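Putative nucleotide-diphospho-sugar transferase (Desulfovibrio desulfuricans subsp. desulfuricans, PDB 3CGX) probably transfers a sugar from a nucleotide-diphosphate donor to an acceptor, as a putative member of the GT-A glycosyltransferases, although its substrates are not established. Local coordinates at residues S5-F10 and A52-C57; H38-M43 and A71-Q76; R105-G110 and K123-L128. All blocks are in the same frame, centred on the assembly; numbering follows the deposited sequence.

Interaction 1 (S5-F10 and A52-C57)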
loop_
_atom_site.group_PDB
_atom_site.type_symbol
_atom_site.label_atom_id
_atom_site.label_comp_id
_atom_site.label_asym_id
_atom_site.label_seq_id
_atom_site.Cartn_x
_atom_site.Cartn_y
_atom_site.Cartn_z
ATOM N N SER A 5 -4.390 15.683 -7.951
ATOM C CA SER A 5 -3.663 14.592 -7.294
ATOM C C SER A 5 -4.445 13.306 -7.346
ATOM O O SER A 5 -5.667 13.309 -7.236
ATOM C CB SER A 5 -3.448 14.912 -5.815
ATOM O OG SER A 5 -2.454 15.893 -5.647
ATOM N N CYS A 6 -3.728 12.213 -7.478
ATOM C CA CYS A 6 -4.348 10.900 -7.450
ATOM C C CYS A 6 -3.566 9.927 -6.567
ATOM O O CYS A 6 -2.341 9.935 -6.546
ATOM C CB CYS A 6 -4.480 10.316 -8.872
ATOM S SG CYS A 6 -5.631 8.867 -8.873
ATOM N N ILE A 7 -4.305 9.127 -5.807
ATOM C CA ILE A 7 -3.741 8.039 -4.985
ATOM C C ILE A 7 -4.115 6.706 -5.609
ATOM O O ILE A 7 -5.300 6.433 -5.846
ATOM C CB ILE A 7 -4.260 8.025 -3.537
ATOM C CG1 ILE A 7 -3.946 9.329 -2.796
ATOM C CG2 ILE A 7 -3.729 6.806 -2.786
ATOM C CD1 ILE A 7 -4.943 9.577 -1.620
ATOM N N LEU A 8 -3.098 5.929 -5.965
ATOM C CA LEU A 8 -3.292 4.575 -6.468
ATOM C C LEU A 8 -3.013 3.612 -5.328
ATOM O O LEU A 8 -1.886 3.519 -4.819
ATOM C CB LEU A 8 -2.384 4.272 -7.629
ATOM C CG LEU A 8 -2.366 5.281 -8.765
ATOM C CD1 LEU A 8 -1.277 4.945 -9.820
ATOM C CD2 LEU A 8 -3.788 5.437 -9.370
ATOM N N PHE A 9 -4.056 2.889 -4.963
ATOM C CA PHE A 9 -4.078 2.020 -3.775
ATOM C C PHE A 9 -4.144 0.551 -4.198
ATOM O O PHE A 9 -5.124 0.081 -4.707
ATOM C CB PHE A 9 -5.224 2.463 -2.867
ATOM C CG PHE A 9 -5.339 1.708 -1.538
ATOM C CD1 PHE A 9 -4.215 1.439 -0.758
ATOM C CD2 PHE A 9 -6.583 1.348 -1.028
ATOM C CE1 PHE A 9 -4.342 0.830 0.499
ATOM C CE2 PHE A 9 -6.682 0.699 0.241
ATOM C CZ PHE A 9 -5.540 0.432 0.965
ATOM N N PHE A 10 -3.030 -0.142 -4.017
ATOM C CA PHE A 10 -2.846 -1.515 -4.481
ATOM C C PHE A 10 -3.285 -2.503 -3.425
ATOM O O PHE A 10 -2.789 -2.507 -2.288
ATOM C CB PHE A 10 -1.365 -1.736 -4.896
ATOM C CG PHE A 10 -1.060 -1.424 -6.329
ATOM C CD1 PHE A 10 -1.581 -0.300 -6.959
ATOM C CD2 PHE A 10 -0.186 -2.253 -7.062
ATOM C CE1 PHE A 10 -1.321 -0.067 -8.286
ATOM C CE2 PHE A 10 0.122 -1.978 -8.378
ATOM C CZ PHE A 10 -0.442 -0.904 -9.000
ATOM N N ALA A 52 -7.385 14.391 -2.813
ATOM C CA ALA A 52 -6.875 13.605 -3.906
ATOM C C ALA A 52 -7.941 12.597 -4.310
ATOM O O ALA A 52 -8.676 12.111 -3.470
ATOM C CB ALA A 52 -5.605 12.890 -3.502
ATOM N N ASP A 53 -8.000 12.282 -5.603
ATOM C CA ASP A 53 -8.855 11.221 -6.098
ATOM C C ASP A 53 -8.177 9.901 -5.743
ATOM O O ASP A 53 -6.929 9.787 -5.651
ATOM C CB ASP A 53 -9.043 11.293 -7.623
ATOM C CG ASP A 53 -9.872 12.502 -8.085
ATOM O OD1 ASP A 53 -10.566 13.138 -7.266
ATOM O OD2 ASP A 53 -9.858 12.766 -9.298
ATOM N N LEU A 54 -8.997 8.882 -5.587
ATOM C CA LEU A 54 -8.486 7.561 -5.218
ATOM C C LEU A 54 -8.913 6.481 -6.199
ATOM O O LEU A 54 -10.072 6.380 -6.575
ATOM C CB LEU A 54 -8.932 7.235 -3.816
ATOM C CG LEU A 54 -8.644 5.838 -3.270
ATOM C CD1 LEU A 54 -7.195 5.776 -2.865
ATOM C CD2 LEU A 54 -9.580 5.539 -2.076
ATOM N N HIS A 55 -7.924 5.740 -6.682
ATOM C CA HIS A 55 -8.154 4.601 -7.579
ATOM C C HIS A 55 -7.689 3.354 -6.901
ATOM O O HIS A 55 -6.509 3.240 -6.561
ATOM C CB HIS A 55 -7.380 4.762 -8.866
ATOM C CG HIS A 55 -7.867 5.896 -9.705
ATOM N ND1 HIS A 55 -7.502 6.062 -11.013
ATOM C CD2 HIS A 55 -8.706 6.910 -9.414
ATOM C CE1 HIS A 55 -8.108 7.128 -11.498
ATOM N NE2 HIS A 55 -8.848 7.655 -10.549
ATOM N N ILE A 56 -8.625 2.435 -6.699
ATOM C CA ILE A 56 -8.338 1.187 -6.051
ATOM C C ILE A 56 -7.964 0.166 -7.118
ATOM O O ILE A 56 -8.776 -0.224 -7.980
ATOM C CB ILE A 56 -9.533 0.699 -5.192
ATOM C CG1 ILE A 56 -9.887 1.724 -4.095
ATOM C CG2 ILE A 56 -9.246 -0.705 -4.597
ATOM C CD1 ILE A 56 -11.248 1.474 -3.432
ATOM N N CYS A 57 -6.701 -0.248 -7.082
ATOM C CA CYS A 57 -6.107 -1.108 -8.129
ATOM C C CYS A 57 -5.838 -2.492 -7.587
ATOM O O CYS A 57 -4.964 -2.670 -6.729
ATOM C CB CYS A 57 -4.798 -0.476 -8.636
ATOM S SG CYS A 57 -4.954 1.188 -9.283
#
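I7 is gripped from both ends by the neighbouring strand: its N donates to D53 O at 2.7 Å, and its O receives H55 N at 2.8 Å in a nearly straight bond (176°). F9 repeats the pattern with H55 O and C57 N, and D53 N to S5 O adds a fifth bond. CA-H groups of C6, L8 and F10 lean on the carbonyls of D53, H55 and C57; those of D53 and H55 also take the N-H of I7 and F9, while Q82 NE2 bonds to C57 O. On one face C6 SG sits squarely over the H55 ring, 3.7 Å from its centroid; SG anti to the backbone N (chi1 -166°) lets the sulfur reach across. L8 CD2 comes alongside H55 CB, and F10 CE1 lies 3.5 Å from C57 CB, with C57 SG set obliquely to the same ring. On the other face L54 CD1 fits against I7 CG2 at 3.6 Å and against F9 CB. Helix 29-47 packs on F9, L54 and I56, helix 87-100 on L8 and F10, and D53 OD2 binds Y103 OH. These are neighbouring parallel strands in a probably GT-A-like sheet, joined by a beta-alpha-beta crossover through helix 29-47. Backbone bonds set the pairing; the face of I7, L54, F9 and I56 is apolar, while the other adds polar H55 and D53 to sulfur and aromatic contacts.

Interaction 2 (H38-M43 and A71-Q76)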
loop_
_atom_site.group_PDB
_atom_site.type_symbol
_atom_site.label_atom_id
_atom_site.label_comp_id
_atom_site.label_asym_id
_atom_site.label_seq_id
_atom_site.Cartn_x
_atom_site.Cartn_y
_atom_site.Cartn_z
ATOM N N HIS A 38 -9.643 -6.046 6.974
ATOM C CA HIS A 38 -9.734 -4.860 7.829
ATOM C C HIS A 38 -8.601 -3.847 7.625
ATOM O O HIS A 38 -8.843 -2.626 7.817
ATOM C CB HIS A 38 -9.886 -5.274 9.294
ATOM C CG HIS A 38 -11.273 -5.745 9.585
ATOM N ND1 HIS A 38 -12.290 -4.867 9.900
ATOM C CD2 HIS A 38 -11.850 -6.962 9.442
ATOM C CE1 HIS A 38 -13.420 -5.544 10.028
ATOM N NE2 HIS A 38 -13.182 -6.815 9.749
ATOM N N PHE A 39 -7.418 -4.316 7.245
ATOM C CA PHE A 39 -6.303 -3.399 6.942
ATOM C C PHE A 39 -6.808 -2.478 5.837
ATOM O O PHE A 39 -6.666 -1.246 5.893
ATOM C CB PHE A 39 -5.078 -4.094 6.377
ATOM C CG PHE A 39 -4.263 -4.912 7.373
ATOM C CD1 PHE A 39 -4.719 -5.200 8.649
ATOM C CD2 PHE A 39 -3.082 -5.501 6.957
ATOM C CE1 PHE A 39 -3.971 -6.000 9.497
ATOM C CE2 PHE A 39 -2.326 -6.319 7.822
ATOM C CZ PHE A 39 -2.814 -6.572 9.085
ATOM N N VAL A 40 -7.405 -3.103 4.820
ATOM C CA VAL A 40 -7.824 -2.376 3.622
ATOM C C VAL A 40 -8.952 -1.382 3.923
ATOM O O VAL A 40 -8.917 -0.188 3.559
ATOM C CB VAL A 40 -8.175 -3.338 2.424
ATOM C CG1 VAL A 40 -8.825 -2.562 1.293
ATOM C CG2 VAL A 40 -6.905 -4.097 1.904
ATOM N N GLN A 41 -9.976 -1.883 4.594
ATOM C CA GLN A 41 -11.080 -1.022 5.037
ATOM C C GLN A 41 -10.637 0.171 5.831
ATOM O O GLN A 41 -11.089 1.284 5.604
ATOM C CB GLN A 41 -12.091 -1.803 5.879
ATOM C CG GLN A 41 -12.861 -2.763 5.051
ATOM C CD GLN A 41 -13.739 -3.684 5.865
ATOM O OE1 GLN A 41 -14.102 -4.730 5.370
ATOM N NE2 GLN A 41 -14.079 -3.308 7.132
ATOM N N ASP A 42 -9.776 -0.051 6.801
ATOM C CA ASP A 42 -9.308 1.035 7.625
ATOM C C ASP A 42 -8.506 2.055 6.837
ATOM O O ASP A 42 -8.699 3.272 7.014
ATOM C CB ASP A 42 -8.450 0.542 8.812
ATOM C CG ASP A 42 -9.251 -0.259 9.836
ATOM O OD1 ASP A 42 -10.475 -0.220 9.784
ATOM O OD2 ASP A 42 -8.628 -0.953 10.651
HETATM N N MSE A 43 -7.593 1.583 5.986
HETATM C CA MSE A 43 -6.784 2.518 5.173
HETATM C C MSE A 43 -7.665 3.334 4.227
HETATM O O MSE A 43 -7.459 4.545 4.088
HETATM C CB MSE A 43 -5.687 1.778 4.407
HETATM C CG MSE A 43 -4.618 1.122 5.298
HETATM SE SE MSE A 43 -3.272 0.256 4.259
HETATM C CE MSE A 43 -2.352 1.881 3.611
ATOM N N ALA A 71 -19.303 -4.769 -3.855
ATOM C CA ALA A 71 -20.083 -5.282 -2.729
ATOM C C ALA A 71 -19.327 -5.160 -1.412
ATOM O O ALA A 71 -19.919 -5.046 -0.349
ATOM C CB ALA A 71 -20.545 -6.741 -2.981
ATOM N N TRP A 72 -18.012 -5.176 -1.496
ATOM C CA TRP A 72 -17.162 -5.130 -0.293
ATOM C C TRP A 72 -16.902 -3.686 0.173
ATOM O O TRP A 72 -17.291 -3.304 1.279
ATOM C CB TRP A 72 -15.836 -5.859 -0.536
ATOM C CG TRP A 72 -14.802 -5.677 0.568
ATOM C CD1 TRP A 72 -15.045 -5.468 1.886
ATOM C CD2 TRP A 72 -13.385 -5.707 0.423
ATOM N NE1 TRP A 72 -13.865 -5.344 2.587
ATOM C CE2 TRP A 72 -12.825 -5.491 1.713
ATOM C CE3 TRP A 72 -12.530 -5.869 -0.666
ATOM C CZ2 TRP A 72 -11.464 -5.450 1.935
ATOM C CZ3 TRP A 72 -11.167 -5.818 -0.457
ATOM C CH2 TRP A 72 -10.643 -5.609 0.836
ATOM N N LEU A 73 -16.268 -2.914 -0.701
ATOM C CA LEU A 73 -15.856 -1.518 -0.406
ATOM C C LEU A 73 -16.848 -0.436 -0.856
ATOM O O LEU A 73 -16.759 0.693 -0.418
ATOM C CB LEU A 73 -14.456 -1.260 -0.975
ATOM C CG LEU A 73 -13.401 -2.203 -0.401
ATOM C CD1 LEU A 73 -12.083 -2.076 -1.128
ATOM C CD2 LEU A 73 -13.203 -1.910 1.109
ATOM N N GLY A 74 -17.837 -0.790 -1.656
ATOM C CA GLY A 74 -18.877 0.160 -2.046
ATOM C C GLY A 74 -18.862 0.493 -3.510
ATOM O O GLY A 74 -17.792 0.576 -4.120
ATOM N N PRO A 75 -20.042 0.741 -4.063
ATOM C CA PRO A 75 -20.147 0.979 -5.489
ATOM C C PRO A 75 -19.704 2.374 -5.936
ATOM O O PRO A 75 -19.632 2.625 -7.131
ATOM C CB PRO A 75 -21.645 0.780 -5.756
ATOM C CG PRO A 75 -22.296 1.259 -4.455
ATOM C CD PRO A 75 -21.345 0.854 -3.379
ATOM N N GLN A 76 -19.404 3.261 -4.995
ATOM C CA GLN A 76 -19.131 4.659 -5.348
ATOM C C GLN A 76 -17.658 4.866 -5.666
ATOM O O GLN A 76 -17.276 5.895 -6.188
ATOM C CB GLN A 76 -19.573 5.635 -4.229
ATOM C CG GLN A 76 -18.837 5.535 -2.884
ATOM C CD GLN A 76 -19.437 4.542 -1.898
ATOM O OE1 GLN A 76 -19.683 3.361 -2.212
ATOM N NE2 GLN A 76 -19.671 5.016 -0.685
#
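Q41 OE1 accepts the indole N-H of W72, with W72 NE1 to Q41 OE1 at 2.9 Å and an N-H...O angle of 165°. The bond joins two helices of what is probably a GT-A-like alpha/beta fold: 29-47, which packs against the central sheet, and the C-terminal end of 65-73, the helix following strand 53-58. The oxygen lies almost in the indole plane, and the donor lies in the plane of the amide, on a lone pair of OE1; OE1 thus meets the indole at its N-H edge, with the amide plane turned 59° from the ring. Q41 reaches this point with an extended chain beyond CG (chi2 172°), and its CG rests 4.0 Å from L73 CD2 on the way.

The far, six-membered end of the same indole meets V40. Here W72 CH2 is 3.6 Å from V40 CG1 and 3.7 Å from V40 CB, the two side chains crossing at about a right angle. Thus the bond at NE1 and the packing at CH2 hold the ring at two places and would restrict its rotation. R37 makes a cation-pi contact with W72, and the Y13 ring meets it at a steep angle, while V40 continues inward onto F9 and V11 of strand 5-11. L73 completes the small apolar patch: its own CG lies over one indole face toward the rim, and its CD1 stands 4.1 Å from V40 CG1.

Interaction 3 (R105-G110 and K123-L128)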
loop_
_atom_site.group_PDB
_atom_site.type_symbol
_atom_site.label_atom_id
_atom_site.label_comp_id
_atom_site.label_asym_id
_atom_site.label_seq_id
_atom_site.Cartn_x
_atom_site.Cartn_y
_atom_site.Cartn_z
ATOM N N ARG A 105 0.032 15.010 -10.026
ATOM C CA ARG A 105 0.798 14.357 -8.984
ATOM C C ARG A 105 0.098 13.071 -8.595
ATOM O O ARG A 105 -1.091 13.059 -8.331
ATOM C CB ARG A 105 0.900 15.245 -7.745
ATOM C CG ARG A 105 1.764 16.522 -7.906
ATOM C CD ARG A 105 1.572 17.397 -6.692
ATOM N NE ARG A 105 0.368 18.207 -6.828
ATOM C CZ ARG A 105 -0.433 18.567 -5.843
ATOM N NH1 ARG A 105 -0.187 18.190 -4.601
ATOM N NH2 ARG A 105 -1.499 19.312 -6.115
ATOM N N VAL A 106 0.882 12.001 -8.538
ATOM C CA VAL A 106 0.369 10.690 -8.274
ATOM C C VAL A 106 1.235 9.929 -7.290
ATOM O O VAL A 106 2.440 9.894 -7.422
ATOM C CB VAL A 106 0.276 9.858 -9.603
ATOM C CG1 VAL A 106 -0.252 8.456 -9.332
ATOM C CG2 VAL A 106 -0.580 10.586 -10.636
ATOM N N VAL A 107 0.588 9.350 -6.279
ATOM C CA VAL A 107 1.275 8.448 -5.354
ATOM C C VAL A 107 0.635 7.060 -5.435
ATOM O O VAL A 107 -0.582 6.906 -5.567
ATOM C CB VAL A 107 1.342 8.978 -3.858
ATOM C CG1 VAL A 107 2.075 10.368 -3.781
ATOM C CG2 VAL A 107 0.008 9.067 -3.286
ATOM N N LEU A 108 1.488 6.048 -5.409
ATOM C CA LEU A 108 1.041 4.658 -5.426
ATOM C C LEU A 108 1.520 4.002 -4.122
ATOM O O LEU A 108 2.676 4.081 -3.749
ATOM C CB LEU A 108 1.561 3.959 -6.693
ATOM C CG LEU A 108 1.189 2.507 -7.027
ATOM C CD1 LEU A 108 1.506 2.223 -8.529
ATOM C CD2 LEU A 108 1.916 1.547 -6.131
HETATM N N MSE A 109 0.611 3.349 -3.419
HETATM C CA MSE A 109 0.960 2.705 -2.191
HETATM C C MSE A 109 0.277 1.395 -2.015
HETATM O O MSE A 109 -0.772 1.143 -2.608
HETATM C CB MSE A 109 0.571 3.627 -1.051
HETATM C CG MSE A 109 -0.911 3.809 -0.862
HETATM SE SE MSE A 109 -1.173 5.313 0.435
HETATM C CE MSE A 109 -0.432 4.507 2.012
ATOM N N GLY A 110 0.869 0.574 -1.165
ATOM C CA GLY A 110 0.336 -0.744 -0.879
ATOM C C GLY A 110 -0.634 -0.766 0.295
ATOM O O GLY A 110 -0.946 0.261 0.909
ATOM N N LYS A 123 1.004 14.751 3.131
ATOM C CA LYS A 123 2.288 15.431 3.140
ATOM C C LYS A 123 3.083 15.104 1.872
ATOM O O LYS A 123 3.677 15.999 1.225
ATOM C CB LYS A 123 3.102 15.064 4.398
ATOM C CG LYS A 123 4.449 15.801 4.477
ATOM C CD LYS A 123 5.092 15.572 5.855
ATOM C CE LYS A 123 6.429 16.214 6.011
ATOM N NZ LYS A 123 7.314 15.787 4.901
ATOM N N ALA A 124 3.118 13.831 1.521
ATOM C CA ALA A 124 3.794 13.391 0.294
ATOM C C ALA A 124 3.260 14.125 -0.944
ATOM O O ALA A 124 4.024 14.603 -1.785
ATOM C CB ALA A 124 3.677 11.845 0.120
ATOM N N LEU A 125 1.943 14.187 -1.067
ATOM C CA LEU A 125 1.323 14.859 -2.191
ATOM C C LEU A 125 1.665 16.330 -2.198
ATOM O O LEU A 125 1.969 16.903 -3.252
ATOM C CB LEU A 125 -0.186 14.646 -2.172
ATOM C CG LEU A 125 -0.576 13.218 -2.606
ATOM C CD1 LEU A 125 -2.025 12.893 -2.160
ATOM C CD2 LEU A 125 -0.346 13.024 -4.111
ATOM N N ASN A 126 1.639 16.949 -1.024
ATOM C CA ASN A 126 2.000 18.345 -0.895
ATOM C C ASN A 126 3.452 18.563 -1.347
ATOM O O ASN A 126 3.758 19.511 -2.048
ATOM C CB ASN A 126 1.851 18.863 0.559
ATOM C CG ASN A 126 0.374 18.920 1.060
ATOM O OD1 ASN A 126 -0.566 18.929 0.282
ATOM N ND2 ASN A 126 0.208 19.045 2.376
ATOM N N ASP A 127 4.339 17.701 -0.860
ATOM C CA ASP A 127 5.789 17.822 -1.127
ATOM C C ASP A 127 6.138 17.571 -2.613
ATOM O O ASP A 127 7.120 18.115 -3.135
ATOM C CB ASP A 127 6.608 16.887 -0.191
ATOM C CG ASP A 127 6.695 17.393 1.250
ATOM O OD1 ASP A 127 6.351 18.540 1.537
ATOM O OD2 ASP A 127 7.109 16.628 2.132
ATOM N N LEU A 128 5.336 16.773 -3.299
ATOM C CA LEU A 128 5.525 16.543 -4.743
ATOM C C LEU A 128 5.320 17.783 -5.588
ATOM O O LEU A 128 5.539 17.781 -6.801
ATOM C CB LEU A 128 4.635 15.414 -5.284
ATOM C CG LEU A 128 5.205 14.023 -5.130
ATOM C CD1 LEU A 128 4.074 13.004 -5.460
ATOM C CD2 LEU A 128 6.531 13.780 -5.963
HETATM O O HOH W 1 -1.710 18.467 -2.189
#
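R105 reaches from strand 105-109 across L128 to the backbone of helix 118-127. Its CB points toward the helix; CG passes 4.0 Å from L128 CB, and CD stays close to that carbon while coming 3.5 Å from L125 O. The two side chains slide past one another in opposite directions. A bend at chi3 (-83°) then brings NH1 beside the end of the helix, where it donates to L125 O at 2.9 Å. The oxygen lies in the guanidinium plane, but the donor stands well above the plane of the carbonyl, away from its lone pairs. NH1 also gives a hydrogen bond to a water, which in turn donates to N126 OD1 at 2.8 Å; Q122 NE2 holds OD1 as well. NH2 makes a salt bridge to E4.

Deeper in the contact, V107 CG1 wedges between two leucines, 3.6 Å from L125 CD2 and 3.7 Å from L128 CD1. The strand and helix run roughly antiparallel, their axes 8.7 Å apart at closest approach, as expected for a helix lying on an alpha/beta sheet. L125 also touches S5 of strand 5-11 and A52 just before strand 53-58. The chemistry is divided: valine and leucine make the buried seam, while R105 supplies a charged end that ties a carbonyl near the helix C-terminus to E4, its charge probably balanced there.

The three contacts build outward from one mixed sheet. Interactions 1 and 3 have centres about 10 Å apart and lie on neighbouring parallel strands, 5-11 and 105-109, of that sheet, where L8 N pairs with V107 O and L8 O with M109 N in probable hydrogen bonds. Interaction 2 lies about 13 Å from interaction 1; its helix 29-47 leads into strand 53-58 and presses M43 on F9. About 21 Å separate the centres of interactions 2 and 3, yet M43 CE touches M109 CE. Along the chain interactions 1 and 2 alternate their segments, and interaction 3 follows both. Strand pairing in the sheet and helix packing on it tie N-terminal and middle parts of the chain into one core, probably GT-A-like.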